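Local coordinates for cytosolic phospholipase A2 delta (Homo sapiens, PDB 5IZ5), which selectively hydrolyses glycerophospholipids at the sn-2 position in a calcium-dependent manner, with a preference for linoleic acid there, at residues 115-118 against 123-126; 506-511 against 516-521; 767-772 against 779-784. The protein carries 3 engineered substitutions. One frame throughout, in Å; residues are numbered along the deposited sequence.

Contact 1 (115-118 against 123-126); sequences ISEV and LLRK
Leu-124 meets both Glu-117 and Val-118 through a single methyl, CD2. This branch crosses the Glu-117 side chain at about a right angle. Its CD2 lies 4.0 Å from Glu-117 CG and 3.8 Å from Glu-117 OE2. The methyl therefore rests on the aliphatic part of the glutamate as well as beside its carboxylate. With Val-118 the contact is apolar and looser, with Leu-124 CD2 4.3 Å from Val-118 CB. The CG of Leu-124 stands opposite its backbone N (chi1 -171°), and this carries the isobutyl group across to the 3-10 turn. Tyr-113, at the end of strand 106-114, also touches Leu-124.

The two segments link the two sheets of the C2 beta sandwich. Residues 115-118 leave strand 106-114, the outer strand of a four-stranded antiparallel sheet. Residues 124-126 begin strand 124-129, which pairs with strand 137-146 in the other sheet. Val-118 is buried against Phe-142 and Met-144 of that strand.

Lys-126 returns to the side of Leu-124. Its chain bends at chi2 (-90°), and its end comes from the direction opposite to Glu-117. A salt bridge joins Lys-126 NZ to Glu-117 OE2 at 3.1 Å, but the hydrogen bond within it is weak. Lys-126 CE is also 3.1 Å from Glu-117 OE2, and the ammonium thus comes alongside the oxygen without a well-aimed N-H. Glu-117 OE1 stands farther off, 3.6 Å from Lys-126 NZ. The glutamate reaches out with an extended chain, and its strongest polar partner is the hydroxyl of Tyr-113, which bonds to OE2. One carboxylate oxygen is therefore shared by the lysine and the tyrosine, while the Tyr-113 side chain also touches Lys-126.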
ATOM      1  N   ILE B 115      -4.139 -26.287 -11.196  1.00 57.96           N
ATOM      2  CA  ILE B 115      -3.683 -27.672 -11.313  1.00 60.73           C
ATOM      3  C   ILE B 115      -3.848 -28.496 -10.024  1.00 62.34           C
ATOM      4  O   ILE B 115      -3.470 -29.655 -10.003  1.00 62.08           O
ATOM      5  CB  ILE B 115      -2.212 -27.769 -11.796  1.00 61.49           C
ATOM      6  CG1 ILE B 115      -1.264 -27.103 -10.796  1.00 62.02           C
ATOM      7  CG2 ILE B 115      -2.060 -27.151 -13.183  1.00 61.62           C
ATOM      8  CD1 ILE B 115       0.178 -27.530 -10.945  1.00 64.62           C
ATOM      9  N   SER B 116      -4.401 -27.925  -8.955  1.00 62.08           N
ATOM     10  CA  SER B 116      -4.673 -28.704  -7.743  1.00 64.03           C
ATOM     11  C   SER B 116      -5.693 -29.816  -8.001  1.00 68.04           C
ATOM     12  O   SER B 116      -5.786 -30.757  -7.221  1.00 67.66           O
ATOM     13  CB  SER B 116      -5.138 -27.807  -6.588  1.00 62.57           C
ATOM     14  OG  SER B 116      -6.365 -27.162  -6.879  1.00 63.16           O
ATOM     15  N   GLU B 117      -6.445 -29.711  -9.098  1.00 74.27           N
ATOM     16  CA  GLU B 117      -7.351 -30.782  -9.524  1.00 79.03           C
ATOM     17  C   GLU B 117      -6.610 -32.078  -9.859  1.00 79.51           C
ATOM     18  O   GLU B 117      -7.155 -33.165  -9.676  1.00 79.90           O
ATOM     19  CB  GLU B 117      -8.172 -30.354 -10.752  1.00 82.94           C
ATOM     20  CG  GLU B 117      -9.284 -31.335 -11.121  1.00 86.31           C
ATOM     21  CD  GLU B 117      -9.996 -30.997 -12.421  1.00 88.49           C
ATOM     22  OE1 GLU B 117     -11.103 -31.527 -12.645  1.00 93.84           O
ATOM     23  OE2 GLU B 117      -9.457 -30.223 -13.229  1.00 88.31           O
ATOM     24  N   VAL B 118      -5.384 -31.964 -10.366  1.00 78.80           N
ATOM     25  CA  VAL B 118      -4.636 -33.140 -10.820  1.00 79.12           C
ATOM     26  C   VAL B 118      -4.017 -33.869  -9.615  1.00 80.33           C
ATOM     27  O   VAL B 118      -3.171 -33.335  -8.897  1.00 79.31           O
ATOM     28  CB  VAL B 118      -3.621 -32.828 -11.962  1.00 79.50           C
ATOM     29  CG1 VAL B 118      -2.761 -31.613 -11.669  1.00 80.91           C
ATOM     30  CG2 VAL B 118      -2.750 -34.039 -12.275  1.00 79.77           C
ATOM     31  N   LEU B 123      -3.741 -40.099 -14.328  1.00 93.70           N
ATOM     32  CA  LEU B 123      -3.761 -39.288 -15.542  1.00 94.80           C
ATOM     33  C   LEU B 123      -5.108 -38.584 -15.666  1.00 94.29           C
ATOM     34  O   LEU B 123      -6.157 -39.223 -15.576  1.00 94.57           O
ATOM     35  CB  LEU B 123      -3.531 -40.148 -16.789  1.00 97.42           C
ATOM     36  CG  LEU B 123      -3.483 -39.372 -18.117  1.00 99.97           C
ATOM     37  CD1 LEU B 123      -2.054 -38.982 -18.472  1.00100.39           C
ATOM     38  CD2 LEU B 123      -4.112 -40.156 -19.259  1.00100.27           C
ATOM     39  N   LEU B 124      -5.071 -37.274 -15.880  1.00 92.58           N
ATOM     40  CA  LEU B 124      -6.285 -36.491 -16.048  1.00 91.60           C
ATOM     41  C   LEU B 124      -6.352 -35.959 -17.478  1.00 91.81           C
ATOM     42  O   LEU B 124      -5.463 -35.228 -17.917  1.00 90.92           O
ATOM     43  CB  LEU B 124      -6.313 -35.343 -15.036  1.00 91.71           C
ATOM     44  CG  LEU B 124      -7.613 -34.542 -14.918  1.00 93.06           C
ATOM     45  CD1 LEU B 124      -8.762 -35.411 -14.426  1.00 92.23           C
ATOM     46  CD2 LEU B 124      -7.406 -33.359 -13.985  1.00 94.67           C
ATOM     47  N   ARG B 125      -7.393 -36.358 -18.206  1.00 91.94           N
ATOM     48  CA  ARG B 125      -7.647 -35.851 -19.554  1.00 91.58           C
ATOM     49  C   ARG B 125      -8.627 -34.696 -19.488  1.00 88.79           C
ATOM     50  O   ARG B 125      -9.670 -34.794 -18.844  1.00 87.18           O
ATOM     51  CB  ARG B 125      -8.161 -36.959 -20.479  1.00 94.46           C
ATOM     52  CG  ARG B 125      -7.039 -37.752 -21.132  1.00 96.83           C
ATOM     53  CD  ARG B 125      -7.520 -39.056 -21.732  1.00 97.96           C
ATOM     54  NE  ARG B 125      -6.386 -39.919 -22.078  1.00101.07           N
ATOM     55  CZ  ARG B 125      -6.391 -41.250 -22.025  1.00102.59           C
ATOM     56  NH1 ARG B 125      -7.467 -41.913 -21.612  1.00103.23           N
ATOM     57  NH2 ARG B 125      -5.300 -41.930 -22.374  1.00102.20           N
ATOM     58  N   LYS B 126      -8.268 -33.596 -20.147  1.00 87.74           N
ATOM     59  CA  LYS B 126      -9.041 -32.365 -20.088  1.00 86.84           C
ATOM     60  C   LYS B 126      -9.314 -31.822 -21.491  1.00 86.30           C
ATOM     61  O   LYS B 126      -8.431 -31.820 -22.350  1.00 86.11           O
ATOM     62  CB  LYS B 126      -8.286 -31.326 -19.251  1.00 87.78           C
ATOM     63  CG  LYS B 126      -8.623 -31.353 -17.764  1.00 87.21           C
ATOM     64  CD  LYS B 126      -9.783 -30.419 -17.466  1.00 87.05           C
ATOM     65  CE  LYS B 126     -10.411 -30.717 -16.121  1.00 88.30           C
ATOM     66  NZ  LYS B 126     -11.266 -29.590 -15.658  1.00 89.19           N
TER

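Contact 2 (506-511 against 516-521); sequences FGSEFF and MRRIPE
Glu-509 and Arg-517 form the hydrogen-bonded pair of a beta hairpin. Glu-509 N donates to Arg-517 O at 3.0 Å. Glu-509 O accepts twice, from Met-516 N at 2.7 Å and from Arg-517 N at 3.1 Å, both from the same face of its carbonyl plane. Met-516 and Arg-517 both face Glu-509, which makes a classic beta bulge. Beyond it, Ile-519 N donates almost straight (172°) to Ser-508 OG at 2.9 Å. Water 2 joins that hydroxyl to Ile-519 O.

The charged side chains run side by side. Arg-517 grips side-on, NE to Glu-509 OE1 and NH2 to Glu-509 OE2 (3.1 Å). The two flat groups are steeply turned (73°), and both oxygens are met from above the carboxylate plane. A glutamine in place of Glu-509 would probably leave the guanidinium without its balancing charge and freer to turn.

The apolar pair is Met-516 CG and Phe-511 CB, 3.5 Å apart. Ile-519 CG1 makes a van der Waals contact with the backbone carbonyl Gly-507 O (3.5 Å).

The hairpin joins strands 509-511 and 514-517 in the catalytic domain, just before helix 524-531. The ring of Phe-511 meets that of Tyr-197, with their planes at about 30°, and Phe-506 meets Phe-487 of strand 482-487 edge-to-face.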
ATOM      1  N   PHE B 506      10.764   0.676   2.742  1.00 38.40           N
ATOM      2  CA  PHE B 506       9.634   0.882   1.839  1.00 38.63           C
ATOM      3  C   PHE B 506      10.062   1.753   0.666  1.00 36.71           C
ATOM      4  O   PHE B 506      10.542   2.872   0.854  1.00 36.03           O
ATOM      5  CB  PHE B 506       8.438   1.530   2.540  1.00 40.09           C
ATOM      6  CG  PHE B 506       7.369   1.955   1.588  1.00 41.62           C
ATOM      7  CD1 PHE B 506       6.505   1.019   1.043  1.00 43.49           C
ATOM      8  CD2 PHE B 506       7.259   3.279   1.198  1.00 43.19           C
ATOM      9  CE1 PHE B 506       5.531   1.395   0.140  1.00 44.08           C
ATOM     10  CE2 PHE B 506       6.289   3.664   0.300  1.00 44.95           C
ATOM     11  CZ  PHE B 506       5.428   2.723  -0.230  1.00 43.95           C
ATOM     12  N   GLY B 507       9.865   1.233  -0.540  1.00 35.72           N
ATOM     13  CA  GLY B 507      10.360   1.878  -1.746  1.00 36.67           C
ATOM     14  C   GLY B 507      11.606   1.211  -2.306  1.00 37.61           C
ATOM     15  O   GLY B 507      12.052   1.558  -3.398  1.00 36.65           O
ATOM     16  N   SER B 508      12.176   0.262  -1.564  1.00 36.27           N
ATOM     17  CA  SER B 508      13.315  -0.513  -2.062  1.00 35.65           C
ATOM     18  C   SER B 508      12.812  -1.654  -2.918  1.00 35.32           C
ATOM     19  O   SER B 508      11.620  -1.956  -2.925  1.00 35.66           O
ATOM     20  CB  SER B 508      14.184  -1.039  -0.912  1.00 34.22           C
ATOM     21  OG  SER B 508      14.871   0.026  -0.273  1.00 32.46           O
ATOM     22  N   GLU B 509      13.726  -2.288  -3.641  1.00 36.59           N
ATOM     23  CA  GLU B 509      13.375  -3.369  -4.555  1.00 37.40           C
ATOM     24  C   GLU B 509      13.612  -4.716  -3.891  1.00 36.59           C
ATOM     25  O   GLU B 509      14.635  -4.928  -3.243  1.00 36.03           O
ATOM     26  CB  GLU B 509      14.185  -3.250  -5.849  1.00 41.09           C
ATOM     27  CG  GLU B 509      13.781  -2.039  -6.679  1.00 44.50           C
ATOM     28  CD  GLU B 509      14.730  -1.737  -7.824  1.00 46.79           C
ATOM     29  OE1 GLU B 509      15.661  -2.533  -8.076  1.00 48.11           O
ATOM     30  OE2 GLU B 509      14.541  -0.680  -8.464  1.00 52.05           O
ATOM     31  N   PHE B 510      12.658  -5.621  -4.071  1.00 35.26           N
ATOM     32  CA  PHE B 510      12.659  -6.898  -3.397  1.00 34.92           C
ATOM     33  C   PHE B 510      12.397  -8.014  -4.376  1.00 35.58           C
ATOM     34  O   PHE B 510      11.815  -7.797  -5.444  1.00 36.51           O
ATOM     35  CB  PHE B 510      11.545  -6.942  -2.344  1.00 35.12           C
ATOM     36  CG  PHE B 510      11.775  -6.041  -1.160  1.00 34.27           C
ATOM     37  CD1 PHE B 510      12.217  -6.562   0.050  1.00 34.99           C
ATOM     38  CD2 PHE B 510      11.532  -4.679  -1.246  1.00 34.84           C
ATOM     39  CE1 PHE B 510      12.413  -5.739   1.144  1.00 33.80           C
ATOM     40  CE2 PHE B 510      11.724  -3.851  -0.151  1.00 34.48           C
ATOM     41  CZ  PHE B 510      12.163  -4.387   1.045  1.00 34.38           C
ATOM     42  N   PHE B 511      12.810  -9.218  -3.986  1.00 37.10           N
ATOM     43  CA  PHE B 511      12.425 -10.435  -4.682  1.00 36.41           C
ATOM     44  C   PHE B 511      12.338 -11.608  -3.704  1.00 36.46           C
ATOM     45  O   PHE B 511      13.289 -11.914  -2.983  1.00 36.87           O
ATOM     46  CB  PHE B 511      13.411 -10.772  -5.792  1.00 37.55           C
ATOM     47  CG  PHE B 511      13.075 -12.046  -6.515  1.00 37.18           C
ATOM     48  CD1 PHE B 511      13.852 -13.189  -6.345  1.00 38.90           C
ATOM     49  CD2 PHE B 511      11.962 -12.111  -7.333  1.00 38.00           C
ATOM     50  CE1 PHE B 511      13.532 -14.368  -7.000  1.00 38.42           C
ATOM     51  CE2 PHE B 511      11.632 -13.286  -7.994  1.00 38.97           C
ATOM     52  CZ  PHE B 511      12.417 -14.416  -7.821  1.00 38.92           C
ATOM     53  N   MET B 516      16.675  -6.676  -2.725  1.00 42.09           N
ATOM     54  CA  MET B 516      17.484  -6.757  -3.945  1.00 42.44           C
ATOM     55  C   MET B 516      18.269  -5.471  -4.185  1.00 42.48           C
ATOM     56  O   MET B 516      19.425  -5.515  -4.601  1.00 41.16           O
ATOM     57  CB  MET B 516      16.594  -7.040  -5.161  1.00 43.79           C
ATOM     58  CG  MET B 516      15.922  -8.403  -5.146  1.00 45.88           C
ATOM     59  SD  MET B 516      17.110  -9.776  -5.323  1.00 47.44           S
ATOM     60  CE  MET B 516      17.379 -10.273  -3.627  1.00 46.94           C
ATOM     61  N   ARG B 517      17.643  -4.326  -3.935  1.00 42.94           N
ATOM     62  CA  ARG B 517      18.331  -3.040  -4.062  1.00 45.14           C
ATOM     63  C   ARG B 517      17.761  -2.018  -3.092  1.00 44.43           C
ATOM     64  O   ARG B 517      16.587  -1.655  -3.174  1.00 42.68           O
ATOM     65  CB  ARG B 517      18.238  -2.501  -5.493  1.00 47.24           C
ATOM     66  CG  ARG B 517      19.097  -1.271  -5.720  1.00 50.86           C
ATOM     67  CD  ARG B 517      19.314  -1.001  -7.197  1.00 55.70           C
ATOM     68  NE  ARG B 517      18.147  -0.381  -7.825  1.00 59.26           N
ATOM     69  CZ  ARG B 517      17.942   0.930  -7.967  1.00 62.55           C
ATOM     70  NH1 ARG B 517      18.825   1.820  -7.515  1.00 63.03           N
ATOM     71  NH2 ARG B 517      16.832   1.360  -8.565  1.00 63.55           N
ATOM     72  N   ARG B 518      18.612  -1.558  -2.185  1.00 44.21           N
ATOM     73  CA  ARG B 518      18.234  -0.588  -1.179  1.00 47.06           C
ATOM     74  C   ARG B 518      18.161   0.809  -1.786  1.00 45.19           C
ATOM     75  O   ARG B 518      19.133   1.295  -2.347  1.00 44.08           O
ATOM     76  CB  ARG B 518      19.244  -0.610  -0.037  1.00 50.42           C
ATOM     77  CG  ARG B 518      18.871   0.269   1.141  1.00 56.67           C
ATOM     78  CD  ARG B 518      19.397  -0.309   2.443  1.00 63.04           C
ATOM     79  NE  ARG B 518      18.940   0.464   3.597  1.00 69.56           N
ATOM     80  CZ  ARG B 518      18.959   0.036   4.859  1.00 73.42           C
ATOM     81  NH1 ARG B 518      19.411  -1.180   5.163  1.00 74.78           N
ATOM     82  NH2 ARG B 518      18.514   0.832   5.827  1.00 73.57           N
ATOM     83  N   ILE B 519      16.993   1.436  -1.672  1.00 43.81           N
ATOM     84  CA  ILE B 519      16.786   2.814  -2.099  1.00 44.62           C
ATOM     85  C   ILE B 519      16.690   3.648  -0.828  1.00 42.72           C
ATOM     86  O   ILE B 519      16.022   3.240   0.114  1.00 43.70           O
ATOM     87  CB  ILE B 519      15.479   2.961  -2.912  1.00 46.28           C
ATOM     88  CG1 ILE B 519      15.435   1.961  -4.073  1.00 48.15           C
ATOM     89  CG2 ILE B 519      15.313   4.384  -3.436  1.00 47.95           C
ATOM     90  CD1 ILE B 519      16.513   2.148  -5.112  1.00 49.80           C
ATOM     91  N   PRO B 520      17.348   4.817  -0.785  1.00 40.91           N
ATOM     92  CA  PRO B 520      17.269   5.624   0.440  1.00 40.26           C
ATOM     93  C   PRO B 520      15.830   5.969   0.850  1.00 39.90           C
ATOM     94  O   PRO B 520      15.008   6.293  -0.009  1.00 38.29           O
ATOM     95  CB  PRO B 520      18.030   6.902   0.074  1.00 39.69           C
ATOM     96  CG  PRO B 520      18.931   6.511  -1.047  1.00 40.54           C
ATOM     97  CD  PRO B 520      18.212   5.437  -1.808  1.00 40.61           C
ATOM     98  N   GLU B 521      15.537   5.882   2.146  1.00 38.86           N
ATOM     99  CA  GLU B 521      14.220   6.247   2.665  1.00 38.09           C
ATOM    100  C   GLU B 521      13.937   7.699   2.318  1.00 36.34           C
ATOM    101  O   GLU B 521      14.783   8.555   2.524  1.00 35.13           O
ATOM    102  CB  GLU B 521      14.150   6.063   4.183  1.00 39.15           C
ATOM    103  CG  GLU B 521      12.765   6.325   4.772  1.00 39.65           C
ATOM    104  CD  GLU B 521      12.703   6.173   6.283  1.00 41.41           C
ATOM    105  OE1 GLU B 521      13.752   5.928   6.913  1.00 41.40           O
ATOM    106  OE2 GLU B 521      11.595   6.303   6.848  1.00 41.61           O
TER
HETATM  107  O   HOH W   1      12.892   4.404  -0.590  1.00 40.57           O
HETATM  108  O   HOH W   2      13.689   2.231   0.972  1.00 39.91           O

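Contact 3 (767-772 against 779-784); sequences TCPYTL and EEDFER
Tyr-770 reaches the first turn of helix 779-794 with its hydroxyl. The hydrogen bond runs from Tyr-770 OH to Asp-781 O and is very short, 2.5 Å. The backbone carbonyl comes at the edge of the phenol ring, near its plane, on the side of CE1. Tyr-770 CE1 is 3.3 Å from Asp-781 O. The ring gets there because CG lies beside the backbone N and opposite the carbonyl carbon (chi1 -52°).

Van der Waals contacts surround this bond. Tyr-770 OH is 3.7 Å from Asp-781 CB and 3.9 Å from Arg-784 CB, so the hydroxyl lies beside two residues on neighbouring turns of the helix. Pro-769 meets the Asp-781 side chain at about a right angle. Pro-769 CB and CG are each 3.6 Å from Asp-781 OD2. The same proline lies over the centre of the Tyr-770 ring with its CG, 3.8 Å above the plane. It is wedged between ring and carboxylate. Tyr-777, in the connecting loop, meets the ring edge-to-face.

Each segment also has polar bonds of its own. Tyr-770 N donates to Cys-768 SG at 3.6 Å. On the helix, Arg-784 NH2 forms a salt bridge with Glu-780 OE1, one turn back. Outside the two segments, Tyr-770 O accepts from Arg-337 NE, on helix 335-351, which starts at the substrate-binding pair Gly-334 and Gly-335. The side chain of Tyr-770 lies about 9 Å from Gly-334. The contact thus joins a loop near the substrate site to the start of a late helix of the catalytic domain.

A carbonyl oxygen can only accept, so the phenol must be the donor. The bond fixes the rotation of the hydroxyl, and the buried ring has its one polar atom satisfied by the helix backbone.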
ATOM      1  N   THR B 767     -18.466  30.780   0.549  1.00 69.52           N
ATOM      2  CA  THR B 767     -17.367  31.460   1.254  1.00 67.73           C
ATOM      3  C   THR B 767     -16.900  30.726   2.527  1.00 62.32           C
ATOM      4  O   THR B 767     -16.142  31.288   3.321  1.00 58.65           O
ATOM      5  CB  THR B 767     -17.703  32.932   1.607  1.00 68.63           C
ATOM      6  OG1 THR B 767     -18.628  32.980   2.705  1.00 69.18           O
ATOM      7  CG2 THR B 767     -18.280  33.669   0.401  1.00 69.72           C
ATOM      8  N   CYS B 768     -17.351  29.484   2.719  1.00 60.35           N
ATOM      9  CA  CYS B 768     -16.794  28.609   3.748  1.00 59.63           C
ATOM     10  C   CYS B 768     -15.297  28.491   3.494  1.00 57.38           C
ATOM     11  O   CYS B 768     -14.892  27.968   2.455  1.00 58.82           O
ATOM     12  CB  CYS B 768     -17.435  27.220   3.681  1.00 60.09           C
ATOM     13  SG  CYS B 768     -16.666  25.967   4.738  1.00 60.91           S
ATOM     14  N   PRO B 769     -14.467  28.979   4.431  1.00 54.98           N
ATOM     15  CA  PRO B 769     -13.023  28.963   4.224  1.00 55.33           C
ATOM     16  C   PRO B 769     -12.345  27.614   4.523  1.00 52.74           C
ATOM     17  O   PRO B 769     -11.117  27.522   4.445  1.00 53.85           O
ATOM     18  CB  PRO B 769     -12.539  30.019   5.213  1.00 55.42           C
ATOM     19  CG  PRO B 769     -13.482  29.875   6.355  1.00 55.31           C
ATOM     20  CD  PRO B 769     -14.813  29.501   5.763  1.00 55.28           C
ATOM     21  N   TYR B 770     -13.122  26.581   4.842  1.00 50.04           N
ATOM     22  CA  TYR B 770     -12.567  25.288   5.240  1.00 48.56           C
ATOM     23  C   TYR B 770     -12.780  24.219   4.172  1.00 47.36           C
ATOM     24  O   TYR B 770     -12.780  23.029   4.465  1.00 45.54           O
ATOM     25  CB  TYR B 770     -13.202  24.855   6.555  1.00 47.82           C
ATOM     26  CG  TYR B 770     -13.115  25.910   7.636  1.00 48.38           C
ATOM     27  CD1 TYR B 770     -11.883  26.394   8.056  1.00 48.95           C
ATOM     28  CD2 TYR B 770     -14.262  26.420   8.243  1.00 48.56           C
ATOM     29  CE1 TYR B 770     -11.791  27.356   9.051  1.00 48.41           C
ATOM     30  CE2 TYR B 770     -14.182  27.381   9.242  1.00 48.18           C
ATOM     31  CZ  TYR B 770     -12.946  27.847   9.641  1.00 48.37           C
ATOM     32  OH  TYR B 770     -12.862  28.797  10.629  1.00 45.93           O
ATOM     33  N   THR B 771     -12.966  24.650   2.932  1.00 48.28           N
ATOM     34  CA  THR B 771     -13.177  23.725   1.823  1.00 49.52           C
ATOM     35  C   THR B 771     -11.891  22.939   1.518  1.00 49.40           C
ATOM     36  O   THR B 771     -10.787  23.429   1.757  1.00 48.13           O
ATOM     37  CB  THR B 771     -13.710  24.465   0.569  1.00 49.99           C
ATOM     38  OG1 THR B 771     -14.046  23.511  -0.443  1.00 56.54           O
ATOM     39  CG2 THR B 771     -12.696  25.454   0.007  1.00 50.77           C
ATOM     40  N   LEU B 772     -12.062  21.731   0.984  1.00 49.15           N
ATOM     41  CA  LEU B 772     -10.973  20.760   0.806  1.00 52.16           C
ATOM     42  C   LEU B 772      -9.680  21.358   0.267  1.00 52.27           C
ATOM     43  O   LEU B 772      -8.618  21.194   0.856  1.00 52.23           O
ATOM     44  CB  LEU B 772     -11.418  19.630  -0.128  1.00 51.78           C
ATOM     45  CG  LEU B 772     -10.447  18.463  -0.335  1.00 52.35           C
ATOM     46  CD1 LEU B 772     -10.138  17.762   0.976  1.00 52.72           C
ATOM     47  CD2 LEU B 772     -11.035  17.487  -1.340  1.00 53.42           C
ATOM     48  N   GLU B 779      -5.729  33.826  10.052  1.00 61.83           N
ATOM     49  CA  GLU B 779      -5.514  33.379  11.434  1.00 65.49           C
ATOM     50  C   GLU B 779      -6.821  33.393  12.219  1.00 64.41           C
ATOM     51  O   GLU B 779      -7.069  32.521  13.049  1.00 66.19           O
ATOM     52  CB  GLU B 779      -4.447  34.229  12.130  1.00 69.73           C
ATOM     53  CG  GLU B 779      -3.074  34.122  11.472  1.00 73.79           C
ATOM     54  CD  GLU B 779      -1.907  34.318  12.428  1.00 77.65           C
ATOM     55  OE1 GLU B 779      -0.750  34.217  11.969  1.00 82.17           O
ATOM     56  OE2 GLU B 779      -2.129  34.564  13.633  1.00 81.73           O
ATOM     57  N   GLU B 780      -7.658  34.379  11.915  1.00 64.17           N
ATOM     58  CA  GLU B 780      -9.022  34.462  12.420  1.00 64.83           C
ATOM     59  C   GLU B 780      -9.791  33.152  12.209  1.00 61.93           C
ATOM     60  O   GLU B 780     -10.344  32.595  13.156  1.00 60.15           O
ATOM     61  CB  GLU B 780      -9.747  35.610  11.706  1.00 72.11           C
ATOM     62  CG  GLU B 780     -10.823  36.315  12.512  1.00 77.77           C
ATOM     63  CD  GLU B 780     -11.493  37.442  11.730  1.00 83.84           C
ATOM     64  OE1 GLU B 780     -12.360  38.134  12.310  1.00 83.57           O
ATOM     65  OE2 GLU B 780     -11.155  37.636  10.538  1.00 85.79           O
ATOM     66  N   ASP B 781      -9.816  32.668  10.966  1.00 58.91           N
ATOM     67  CA  ASP B 781     -10.538  31.439  10.603  1.00 58.46           C
ATOM     68  C   ASP B 781      -9.888  30.170  11.155  1.00 56.81           C
ATOM     69  O   ASP B 781     -10.578  29.200  11.465  1.00 54.89           O
ATOM     70  CB  ASP B 781     -10.661  31.311   9.079  1.00 60.77           C
ATOM     71  CG  ASP B 781     -11.583  32.355   8.469  1.00 62.00           C
ATOM     72  OD1 ASP B 781     -12.515  32.818   9.159  1.00 63.14           O
ATOM     73  OD2 ASP B 781     -11.380  32.702   7.286  1.00 62.58           O
ATOM     74  N   PHE B 782      -8.561  30.170  11.246  1.00 57.24           N
ATOM     75  CA  PHE B 782      -7.828  29.054  11.839  1.00 56.38           C
ATOM     76  C   PHE B 782      -8.234  28.877  13.297  1.00 56.65           C
ATOM     77  O   PHE B 782      -8.591  27.775  13.717  1.00 52.67           O
ATOM     78  CB  PHE B 782      -6.321  29.307  11.756  1.00 55.76           C
ATOM     79  CG  PHE B 782      -5.482  28.214  12.360  1.00 55.80           C
ATOM     80  CD1 PHE B 782      -4.927  27.222  11.560  1.00 55.15           C
ATOM     81  CD2 PHE B 782      -5.238  28.177  13.727  1.00 54.76           C
ATOM     82  CE1 PHE B 782      -4.148  26.213  12.109  1.00 55.13           C
ATOM     83  CE2 PHE B 782      -4.460  27.172  14.281  1.00 55.23           C
ATOM     84  CZ  PHE B 782      -3.913  26.189  13.470  1.00 54.40           C
ATOM     85  N   GLU B 783      -8.176  29.976  14.052  1.00 59.21           N
ATOM     86  CA  GLU B 783      -8.457  29.957  15.493  1.00 61.37           C
ATOM     87  C   GLU B 783      -9.867  29.480  15.816  1.00 58.36           C
ATOM     88  O   GLU B 783     -10.053  28.676  16.722  1.00 58.53           O
ATOM     89  CB  GLU B 783      -8.208  31.333  16.125  1.00 64.31           C
ATOM     90  CG  GLU B 783      -6.734  31.670  16.308  1.00 68.39           C
ATOM     91  CD  GLU B 783      -6.043  30.792  17.343  1.00 72.80           C
ATOM     92  OE1 GLU B 783      -6.581  30.637  18.456  1.00 77.50           O
ATOM     93  OE2 GLU B 783      -4.958  30.249  17.049  1.00 71.61           O
ATOM     94  N   ARG B 784     -10.852  29.954  15.061  1.00 58.74           N
ATOM     95  CA  ARG B 784     -12.238  29.519  15.244  1.00 60.24           C
ATOM     96  C   ARG B 784     -12.403  28.008  15.118  1.00 58.31           C
ATOM     97  O   ARG B 784     -13.037  27.377  15.963  1.00 60.09           O
ATOM     98  CB  ARG B 784     -13.156  30.196  14.231  1.00 64.92           C
ATOM     99  CG  ARG B 784     -13.531  31.624  14.593  1.00 69.49           C
ATOM    100  CD  ARG B 784     -14.459  32.211  13.538  1.00 73.93           C
ATOM    101  NE  ARG B 784     -14.070  33.539  13.062  1.00 77.96           N
ATOM    102  CZ  ARG B 784     -14.826  34.635  13.079  1.00 82.55           C
ATOM    103  NH1 ARG B 784     -16.053  34.632  13.592  1.00 83.70           N
ATOM    104  NH2 ARG B 784     -14.327  35.757  12.574  1.00 84.78           N
TER

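How the contacts relate
From the N terminus the contacts follow one another in series; none nests in or crosses another. Contact 1 closes a short loop between strands 106-114 and 124-129 in the N-terminal C2 domain. Contact 2 closes the hairpin of strands 509-511 and 514-517 in the catalytic domain. Contact 3 closes the loop leading into helix 779-794, late in the same domain. Their centres are far apart: about 40 Å from contact 1 to contact 2 and about 41 Å from contact 2 to contact 3. Contacts 1 and 3 lie on opposite sides of the chain's centre, with their centres about 66 Å apart. No two touch, and each ties a separate part of the fold.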